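Local structure of TsrD (Streptomyces laurentii, 5X7L) at residues 36-41 and 118-123; 77-82 and 105-110. The protein belongs to the SnoaL-like family of the NTF2 superfamily, small alpha+beta proteins in which a curved sheet and its helices wrap around a pocket. All blocks are in the same frame, centred on the assembly; numbering follows the deposited sequence.

Interaction 1 (36-41 and 118-123); sequences YRHPNP and AQHWDE
Tyr-36, His-38 and Pro-39 converge on the imidazole of His-120, a compact case of one ring being held by different chemistry at its edge and at its face. The Tyr-36 hydroxyl lies near the plane of that imidazole, with OH 2.7 Å from ND1 in a hydrogen bond, and the two rings meet rim to rim. Farther round, His-120 turns its CE1 edge to the face of His-38 in a T-shaped pair, planes 87° apart, with CE1 3.7 Å from His-38 CD2. Pro-39 comes in over a face of His-120, its CD 3.7 Å from the ring centroid in a CH-pi contact. His-120 has CG between its own backbone N and carbonyl carbon (chi1 72°), which lifts the ring to this cluster. On the opposite side of strand 118-123, Arg-37 NH2 gives Gln-119 OE1 a bond of 2.9 Å in the guanidinium plane, while the amide stands almost perpendicular to it; NH2 also forms a salt bridge with Glu-113. Backbone contact is slight: Arg-37 N reaches Ala-118 O at 2.8 Å. With isopropyl alcohol bound beside His-120, the aromatic cluster probably forms part of the wall of the pocket typical of the NTF2 fold.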
ATOM      1  N   TYR B  36       8.650 -19.570   2.402  1.00 13.25           N
ATOM      2  CA  TYR B  36       7.892 -18.351   2.136  1.00 12.76           C
ATOM      3  C   TYR B  36       6.430 -18.643   1.818  1.00 13.16           C
ATOM      4  O   TYR B  36       6.125 -19.589   1.091  1.00 14.35           O
ATOM      5  CB  TYR B  36       8.513 -17.586   0.965  1.00 12.46           C
ATOM      6  CG  TYR B  36       8.086 -16.144   0.937  1.00 12.17           C
ATOM      7  CD1 TYR B  36       8.750 -15.202   1.708  1.00 12.65           C
ATOM      8  CD2 TYR B  36       7.004 -15.722   0.172  1.00 13.10           C
ATOM      9  CE1 TYR B  36       8.358 -13.879   1.718  1.00 12.87           C
ATOM     10  CE2 TYR B  36       6.607 -14.394   0.171  1.00 13.06           C
ATOM     11  CZ  TYR B  36       7.293 -13.479   0.949  1.00 13.14           C
ATOM     12  OH  TYR B  36       6.920 -12.157   0.969  1.00 14.20           O
ATOM     13  N   ARG B  37       5.538 -17.814   2.351  1.00 13.27           N
ATOM     14  CA  ARG B  37       4.104 -18.010   2.173  1.00 13.66           C
ATOM     15  C   ARG B  37       3.502 -16.857   1.378  1.00 13.64           C
ATOM     16  O   ARG B  37       3.051 -15.867   1.949  1.00 15.05           O
ATOM     17  CB  ARG B  37       3.410 -18.134   3.535  1.00 14.28           C
ATOM     18  CG  ARG B  37       3.979 -19.227   4.431  1.00 14.95           C
ATOM     19  CD  ARG B  37       3.246 -19.320   5.764  1.00 15.04           C
ATOM     20  NE  ARG B  37       3.373 -18.106   6.571  1.00 14.84           N
ATOM     21  CZ  ARG B  37       4.344 -17.865   7.452  1.00 14.86           C
ATOM     22  NH1 ARG B  37       5.316 -18.747   7.658  1.00 15.45           N
ATOM     23  NH2 ARG B  37       4.347 -16.727   8.134  1.00 15.55           N
ATOM     24  N   HIS B  38       3.502 -16.977   0.054  1.00 13.90           N
ATOM     25  CA  HIS B  38       2.892 -15.953  -0.788  1.00 13.91           C
ATOM     26  C   HIS B  38       1.377 -15.940  -0.545  1.00 13.43           C
ATOM     27  O   HIS B  38       0.754 -17.003  -0.486  1.00 14.92           O
ATOM     28  CB  HIS B  38       3.196 -16.216  -2.263  1.00 14.11           C
ATOM     29  CG  HIS B  38       2.954 -15.034  -3.147  1.00 14.28           C
ATOM     30  ND1 HIS B  38       1.693 -14.548  -3.412  1.00 14.74           N
ATOM     31  CD2 HIS B  38       3.813 -14.244  -3.831  1.00 14.89           C
ATOM     32  CE1 HIS B  38       1.783 -13.506  -4.216  1.00 15.56           C
ATOM     33  NE2 HIS B  38       3.060 -13.300  -4.487  1.00 15.81           N
ATOM     34  N   PRO B  39       0.774 -14.745  -0.396  1.00 13.84           N
ATOM     35  CA  PRO B  39      -0.668 -14.674  -0.107  1.00 14.66           C
ATOM     36  C   PRO B  39      -1.590 -15.160  -1.234  1.00 14.91           C
ATOM     37  O   PRO B  39      -2.756 -15.449  -0.977  1.00 16.59           O
ATOM     38  CB  PRO B  39      -0.900 -13.181   0.158  1.00 15.03           C
ATOM     39  CG  PRO B  39       0.226 -12.488  -0.527  1.00 14.35           C
ATOM     40  CD  PRO B  39       1.397 -13.410  -0.367  1.00 14.81           C
ATOM     41  N   ASN B  40      -1.079 -15.232  -2.457  1.00 14.84           N
ATOM     42  CA  ASN B  40      -1.832 -15.746  -3.596  1.00 15.36           C
ATOM     43  C   ASN B  40      -1.623 -17.255  -3.703  1.00 16.08           C
ATOM     44  O   ASN B  40      -0.510 -17.696  -3.977  1.00 16.40           O
ATOM     45  CB  ASN B  40      -1.376 -15.050  -4.885  1.00 17.13           C
ATOM     46  CG  ASN B  40      -2.193 -15.457  -6.101  1.00 17.64           C
ATOM     47  OD1 ASN B  40      -2.983 -16.398  -6.055  1.00 18.19           O
ATOM     48  ND2 ASN B  40      -2.000 -14.740  -7.201  1.00 21.03           N
ATOM     49  N   PRO B  41      -2.688 -18.056  -3.498  1.00 17.88           N
ATOM     50  CA  PRO B  41      -2.482 -19.511  -3.531  1.00 19.51           C
ATOM     51  C   PRO B  41      -2.116 -20.066  -4.912  1.00 19.66           C
ATOM     52  O   PRO B  41      -1.677 -21.213  -5.006  1.00 21.70           O
ATOM     53  CB  PRO B  41      -3.833 -20.065  -3.069  1.00 21.15           C
ATOM     54  CG  PRO B  41      -4.817 -19.016  -3.452  1.00 21.00           C
ATOM     55  CD  PRO B  41      -4.101 -17.706  -3.265  1.00 18.73           C
ATOM     56  N   ALA B 118       9.073 -13.953   5.618  1.00 11.86           N
ATOM     57  CA  ALA B 118       8.370 -15.230   5.467  1.00 12.57           C
ATOM     58  C   ALA B 118       6.991 -15.094   4.833  1.00 11.96           C
ATOM     59  O   ALA B 118       6.397 -16.088   4.414  1.00 12.86           O
ATOM     60  CB  ALA B 118       8.247 -15.920   6.820  1.00 13.92           C
ATOM     61  N   GLN B 119       6.484 -13.871   4.767  1.00 12.11           N
ATOM     62  CA  GLN B 119       5.145 -13.619   4.282  1.00 13.05           C
ATOM     63  C   GLN B 119       5.015 -12.120   4.027  1.00 11.50           C
ATOM     64  O   GLN B 119       5.757 -11.339   4.616  1.00 12.16           O
ATOM     65  CB  GLN B 119       4.160 -14.128   5.339  1.00 18.67           C
ATOM     66  CG  GLN B 119       2.801 -13.506   5.365  1.00 18.58           C
ATOM     67  CD  GLN B 119       1.871 -14.174   6.356  1.00 15.91           C
ATOM     68  OE1 GLN B 119       2.291 -14.879   7.283  1.00 15.79           O
ATOM     69  NE2 GLN B 119       0.591 -13.959   6.156  1.00 16.14           N
ATOM     70  N   HIS B 120       4.104 -11.716   3.145  1.00 11.61           N
ATOM     71  CA  HIS B 120       3.855 -10.292   2.925  1.00 11.07           C
ATOM     72  C   HIS B 120       2.384  -9.981   2.714  1.00 10.79           C
ATOM     73  O   HIS B 120       1.586 -10.855   2.377  1.00 11.71           O
ATOM     74  CB  HIS B 120       4.658  -9.755   1.732  1.00 11.73           C
ATOM     75  CG  HIS B 120       4.162 -10.227   0.400  1.00 11.84           C
ATOM     76  ND1 HIS B 120       4.710 -11.308  -0.252  1.00 12.10           N
ATOM     77  CD2 HIS B 120       3.171  -9.766  -0.399  1.00 12.82           C
ATOM     78  CE1 HIS B 120       4.079 -11.494  -1.398  1.00 12.94           C
ATOM     79  NE2 HIS B 120       3.137 -10.576  -1.508  1.00 12.89           N
ATOM     80  N   TRP B 121       2.064  -8.707   2.925  1.00 10.83           N
ATOM     81  CA  TRP B 121       0.795  -8.095   2.557  1.00 10.86           C
ATOM     82  C   TRP B 121       1.181  -6.846   1.788  1.00 11.05           C
ATOM     83  O   TRP B 121       2.080  -6.122   2.208  1.00 13.68           O
ATOM     84  CB  TRP B 121      -0.021  -7.695   3.784  1.00 11.35           C
ATOM     85  CG  TRP B 121      -0.295  -8.795   4.754  1.00 11.11           C
ATOM     86  CD1 TRP B 121      -1.432  -9.545   4.841  1.00 11.65           C
ATOM     87  CD2 TRP B 121       0.578  -9.265   5.791  1.00 11.56           C
ATOM     88  NE1 TRP B 121      -1.322 -10.453   5.867  1.00 12.53           N
ATOM     89  CE2 TRP B 121      -0.099 -10.301   6.467  1.00 12.09           C
ATOM     90  CE3 TRP B 121       1.865  -8.906   6.217  1.00 11.76           C
ATOM     91  CZ2 TRP B 121       0.464 -10.985   7.543  1.00 12.87           C
ATOM     92  CZ3 TRP B 121       2.425  -9.588   7.287  1.00 12.36           C
ATOM     93  CH2 TRP B 121       1.721 -10.616   7.939  1.00 12.98           C
ATOM     94  N   ASP B 122       0.518  -6.567   0.677  1.00 11.58           N
ATOM     95  CA  ASP B 122       0.949  -5.449  -0.152  1.00 12.11           C
ATOM     96  C   ASP B 122      -0.210  -4.715  -0.801  1.00 11.26           C
ATOM     97  O   ASP B 122      -1.331  -5.223  -0.862  1.00 12.68           O
ATOM     98  CB  ASP B 122       1.908  -5.941  -1.234  1.00 14.18           C
ATOM     99  CG  ASP B 122       1.220  -6.795  -2.269  1.00 17.58           C
ATOM    100  OD1 ASP B 122       0.783  -7.912  -1.925  1.00 19.69           O
ATOM    101  OD2 ASP B 122       1.113  -6.350  -3.429  1.00 21.14           O
ATOM    102  N   GLU B 123       0.084  -3.503  -1.263  1.00 11.50           N
ATOM    103  CA  GLU B 123      -0.769  -2.790  -2.201  1.00 11.82           C
ATOM    104  C   GLU B 123       0.125  -2.135  -3.247  1.00 11.60           C
ATOM    105  O   GLU B 123       1.177  -1.581  -2.921  1.00 12.89           O
ATOM    106  CB  GLU B 123      -1.619  -1.722  -1.511  1.00 12.82           C
ATOM    107  CG  GLU B 123      -2.568  -2.228  -0.435  1.00 13.29           C
ATOM    108  CD  GLU B 123      -3.693  -3.109  -0.950  1.00 12.97           C
ATOM    109  OE1 GLU B 123      -3.902  -3.218  -2.177  1.00 14.46           O
ATOM    110  OE2 GLU B 123      -4.384  -3.702  -0.102  1.00 14.05           O
TER

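Interaction 2 (77-82 and 105-110); sequences KAVARM and GLIDIF. With IPA (isopropyl alcohol), chain G.
Asp-108 OD2 accepts a hydrogen bond of 2.6 Å from O2 of the bound isopropyl alcohol, and across the strand pair the selenomethionine at Met-82 brings its methyl CE to 3.3 Å from the same OD2. The setting is an antiparallel pair in the middle of the curved sheet of an NTF2-like fold, and it illustrates how one sheet can serve two quite different surfaces. Ala-78 with Phe-110, Ala-80 with Asp-108 and Met-82 with Leu-106 are the hydrogen-bonded pairs, each closed by two backbone bonds; the straightest, Phe-110 N to Ala-78 O, is 2.8 Å long with 179° at the hydrogen. Val-79 with Ile-109 and Arg-81 with Ile-107 are the non-hydrogen-bonded pairs between them.

Side chains of the hydrogen-bonded pairs share the face covered by helix 6-22, where Ala-80 and Met-82 touch Met-13. The Met-82 chain runs out straight and then bends at chi3 (-78°), bringing CE back across Asp-108 and to 3.7 Å from Leu-106 CD1. Phe-110 stacks on Phe-117, and its CE1 lies 4.0 Å from C1 of the alcohol, so acid and ring border the same small ligand. The site is consistent with the pocket that NTF2-like folds enclose between sheet and helices, although the alcohol probably came from the crystallisation liquor.

The other face meets the second subunit: Val-79 and Ile-107 each pack against their own counterparts there, Lys-77 NZ forms a salt bridge with Asp-70 of that subunit, and the Arg-81 guanidinium makes a cation-pi contact with its Trp-121. Within the chain Val-79 divides its two methyls between neighbours, CG2 lying alongside Ile-109 CG1 at 3.9 Å and CG1 meeting Ile-107 CG2 at 3.7 Å.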
ATOM      1  N   LYS B  77       8.178  -6.880  11.917  1.00 12.49           N
ATOM      2  CA  LYS B  77       7.594  -6.272  10.723  1.00 12.33           C
ATOM      3  C   LYS B  77       8.555  -5.307  10.039  1.00 11.63           C
ATOM      4  O   LYS B  77       9.242  -4.522  10.696  1.00 12.85           O
ATOM      5  CB  LYS B  77       6.302  -5.525  11.069  1.00 13.17           C
ATOM      6  CG  LYS B  77       5.184  -6.413  11.593  1.00 13.82           C
ATOM      7  CD  LYS B  77       4.541  -7.247  10.493  1.00 14.37           C
ATOM      8  CE  LYS B  77       3.567  -8.268  11.061  1.00 15.71           C
ATOM      9  NZ  LYS B  77       2.473  -7.633  11.846  1.00 16.79           N
ATOM     10  N   ALA B  78       8.580  -5.370   8.712  1.00 11.48           N
ATOM     11  CA  ALA B  78       9.301  -4.405   7.893  1.00 11.86           C
ATOM     12  C   ALA B  78       8.369  -3.897   6.807  1.00 11.70           C
ATOM     13  O   ALA B  78       7.760  -4.689   6.092  1.00 12.89           O
ATOM     14  CB  ALA B  78      10.535  -5.041   7.277  1.00 13.32           C
ATOM     15  N   VAL B  79       8.255  -2.579   6.696  1.00 11.13           N
ATOM     16  CA  VAL B  79       7.415  -1.961   5.680  1.00 10.70           C
ATOM     17  C   VAL B  79       8.291  -1.228   4.680  1.00 10.12           C
ATOM     18  O   VAL B  79       9.040  -0.328   5.056  1.00 11.44           O
ATOM     19  CB  VAL B  79       6.415  -0.966   6.291  1.00 10.83           C
ATOM     20  CG1 VAL B  79       5.521  -0.389   5.201  1.00 11.49           C
ATOM     21  CG2 VAL B  79       5.594  -1.646   7.377  1.00 11.98           C
ATOM     22  N   ALA B  80       8.200  -1.626   3.414  1.00 10.23           N
ATOM     23  CA  ALA B  80       8.978  -1.009   2.346  1.00 10.65           C
ATOM     24  C   ALA B  80       8.050  -0.315   1.359  1.00 10.58           C
ATOM     25  O   ALA B  80       7.217  -0.963   0.723  1.00 11.18           O
ATOM     26  CB  ALA B  80       9.821  -2.059   1.634  1.00 11.41           C
ATOM     27  N   ARG B  81       8.181   1.005   1.252  1.00 10.50           N
ATOM     28  CA  ARG B  81       7.510   1.753   0.198  1.00 10.46           C
ATOM     29  C   ARG B  81       8.487   1.874  -0.960  1.00 10.36           C
ATOM     30  O   ARG B  81       9.619   2.325  -0.774  1.00 11.10           O
ATOM     31  CB  ARG B  81       7.076   3.138   0.681  1.00 11.25           C
ATOM     32  CG  ARG B  81       6.365   3.942  -0.398  1.00 11.67           C
ATOM     33  CD  ARG B  81       5.633   5.151   0.143  1.00 12.64           C
ATOM     34  NE  ARG B  81       6.522   6.161   0.712  1.00 13.02           N
ATOM     35  CZ  ARG B  81       7.144   7.109   0.013  1.00 14.21           C
ATOM     36  NH1 ARG B  81       7.007   7.178  -1.309  1.00 15.36           N
ATOM     37  NH2 ARG B  81       7.914   7.994   0.637  1.00 15.48           N
HETATM   38  N   MSE B  82       8.054   1.467  -2.152  1.00 10.80           N
HETATM   39  CA  MSE B  82       8.948   1.347  -3.299  1.00 10.44           C
HETATM   40  C   MSE B  82       8.330   1.921  -4.554  1.00 10.99           C
HETATM   41  O   MSE B  82       7.115   2.140  -4.629  1.00 11.17           O
HETATM   42  CB  MSE B  82       9.312  -0.125  -3.523  1.00 11.29           C
HETATM   43  CG  MSE B  82      10.149  -0.688  -2.379  1.00 12.03           C
HETATM   44 SE   MSE B  82      10.435  -2.613  -2.504  0.77 13.34          SE
HETATM   45  CE  MSE B  82       8.684  -3.175  -1.863  1.00 14.36           C
ATOM     46  N   GLY B 105       3.869   3.045  -7.758  1.00 11.64           N
ATOM     47  CA  GLY B 105       4.228   2.850  -6.370  1.00 11.70           C
ATOM     48  C   GLY B 105       3.638   1.574  -5.805  1.00 11.33           C
ATOM     49  O   GLY B 105       2.615   1.063  -6.279  1.00 11.66           O
ATOM     50  N   LEU B 106       4.298   1.056  -4.777  1.00 11.27           N
ATOM     51  CA  LEU B 106       3.788  -0.083  -4.030  1.00 11.79           C
ATOM     52  C   LEU B 106       4.265   0.033  -2.594  1.00 10.92           C
ATOM     53  O   LEU B 106       5.245   0.730  -2.305  1.00 11.27           O
ATOM     54  CB  LEU B 106       4.249  -1.403  -4.660  1.00 12.67           C
ATOM     55  CG  LEU B 106       5.765  -1.646  -4.699  1.00 13.33           C
ATOM     56  CD1 LEU B 106       6.108  -3.122  -4.525  1.00 14.87           C
ATOM     57  CD2 LEU B 106       6.419  -1.081  -5.953  1.00 14.14           C
ATOM     58  N   ILE B 107       3.548  -0.632  -1.698  1.00 10.88           N
ATOM     59  CA  ILE B 107       3.981  -0.775  -0.317  1.00 10.78           C
ATOM     60  C   ILE B 107       3.853  -2.245   0.058  1.00 10.89           C
ATOM     61  O   ILE B 107       2.778  -2.831  -0.084  1.00 11.25           O
ATOM     62  CB  ILE B 107       3.157   0.094   0.654  1.00 11.26           C
ATOM     63  CG1 ILE B 107       3.244   1.572   0.260  1.00 11.58           C
ATOM     64  CG2 ILE B 107       3.641  -0.124   2.083  1.00 11.92           C
ATOM     65  CD1 ILE B 107       2.299   2.477   1.026  1.00 11.70           C
ATOM     66  N   ASP B 108       4.958  -2.831   0.519  1.00 11.05           N
ATOM     67  CA  ASP B 108       4.985  -4.204   1.023  1.00 11.27           C
ATOM     68  C   ASP B 108       5.205  -4.197   2.525  1.00 10.26           C
ATOM     69  O   ASP B 108       6.097  -3.504   3.018  1.00 11.76           O
ATOM     70  CB  ASP B 108       6.130  -5.010   0.397  1.00 12.97           C
ATOM     71  CG  ASP B 108       5.915  -5.330  -1.068  1.00 14.21           C
ATOM     72  OD1 ASP B 108       4.856  -4.998  -1.634  1.00 15.87           O
ATOM     73  OD2 ASP B 108       6.835  -5.928  -1.658  1.00 15.17           O
ATOM     74  N   ILE B 109       4.405  -4.983   3.239  1.00 10.12           N
ATOM     75  CA  ILE B 109       4.640  -5.254   4.649  1.00 10.20           C
ATOM     76  C   ILE B 109       5.107  -6.695   4.760  1.00 10.03           C
ATOM     77  O   ILE B 109       4.388  -7.607   4.361  1.00 10.89           O
ATOM     78  CB  ILE B 109       3.373  -5.046   5.497  1.00 10.44           C
ATOM     79  CG1 ILE B 109       2.863  -3.611   5.338  1.00 10.87           C
ATOM     80  CG2 ILE B 109       3.658  -5.374   6.959  1.00 11.43           C
ATOM     81  CD1 ILE B 109       1.545  -3.342   6.025  1.00 12.64           C
ATOM     82  N   PHE B 110       6.310  -6.894   5.291  1.00 10.80           N
ATOM     83  CA  PHE B 110       6.879  -8.226   5.465  1.00 11.23           C
ATOM     84  C   PHE B 110       6.841  -8.660   6.921  1.00 11.21           C
ATOM     85  O   PHE B 110       7.121  -7.869   7.823  1.00 11.83           O
ATOM     86  CB  PHE B 110       8.336  -8.262   5.011  1.00 11.85           C
ATOM     87  CG  PHE B 110       8.539  -8.005   3.549  1.00 11.40           C
ATOM     88  CD1 PHE B 110       8.279  -8.994   2.612  1.00 11.92           C
ATOM     89  CD2 PHE B 110       9.030  -6.783   3.110  1.00 12.55           C
ATOM     90  CE1 PHE B 110       8.487  -8.765   1.262  1.00 13.09           C
ATOM     91  CE2 PHE B 110       9.236  -6.548   1.759  1.00 13.11           C
ATOM     92  CZ  PHE B 110       8.967  -7.542   0.836  1.00 13.26           C
TER
HETATM   93  C1  IPA G 202       6.662  -9.120  -2.235  1.00 20.11           C
HETATM   94  C2  IPA G 202       6.343  -8.667  -3.654  1.00 20.20           C
HETATM   95  C3  IPA G 202       4.855  -8.818  -3.944  1.00 24.59           C
HETATM   96  O2  IPA G 202       6.709  -7.300  -3.811  1.00 19.62           O

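How the interactions relate
Interaction 2 is buried and lies between central strands of the sheet, whereas interaction 1 is partly buried and fastens a mostly irregular segment to 116-124, one of the two outermost strands of the sheet within the chain. The two join directly: strands 101-113 and 116-124 are sheet neighbours, and Trp-121 O meets Ile-109 N at 2.8 Å in a probable hydrogen bond. Their chemistry follows their place. Regular backbone bonding and apolar packing dominate at 77-82 and 105-110; side-chain bonds and ring contacts dominate at 36-41 and 118-123. One isopropyl alcohol lies near both His-120 and Asp-108, which is consistent with the two contacts bordering one pocket, and both reach the second subunit.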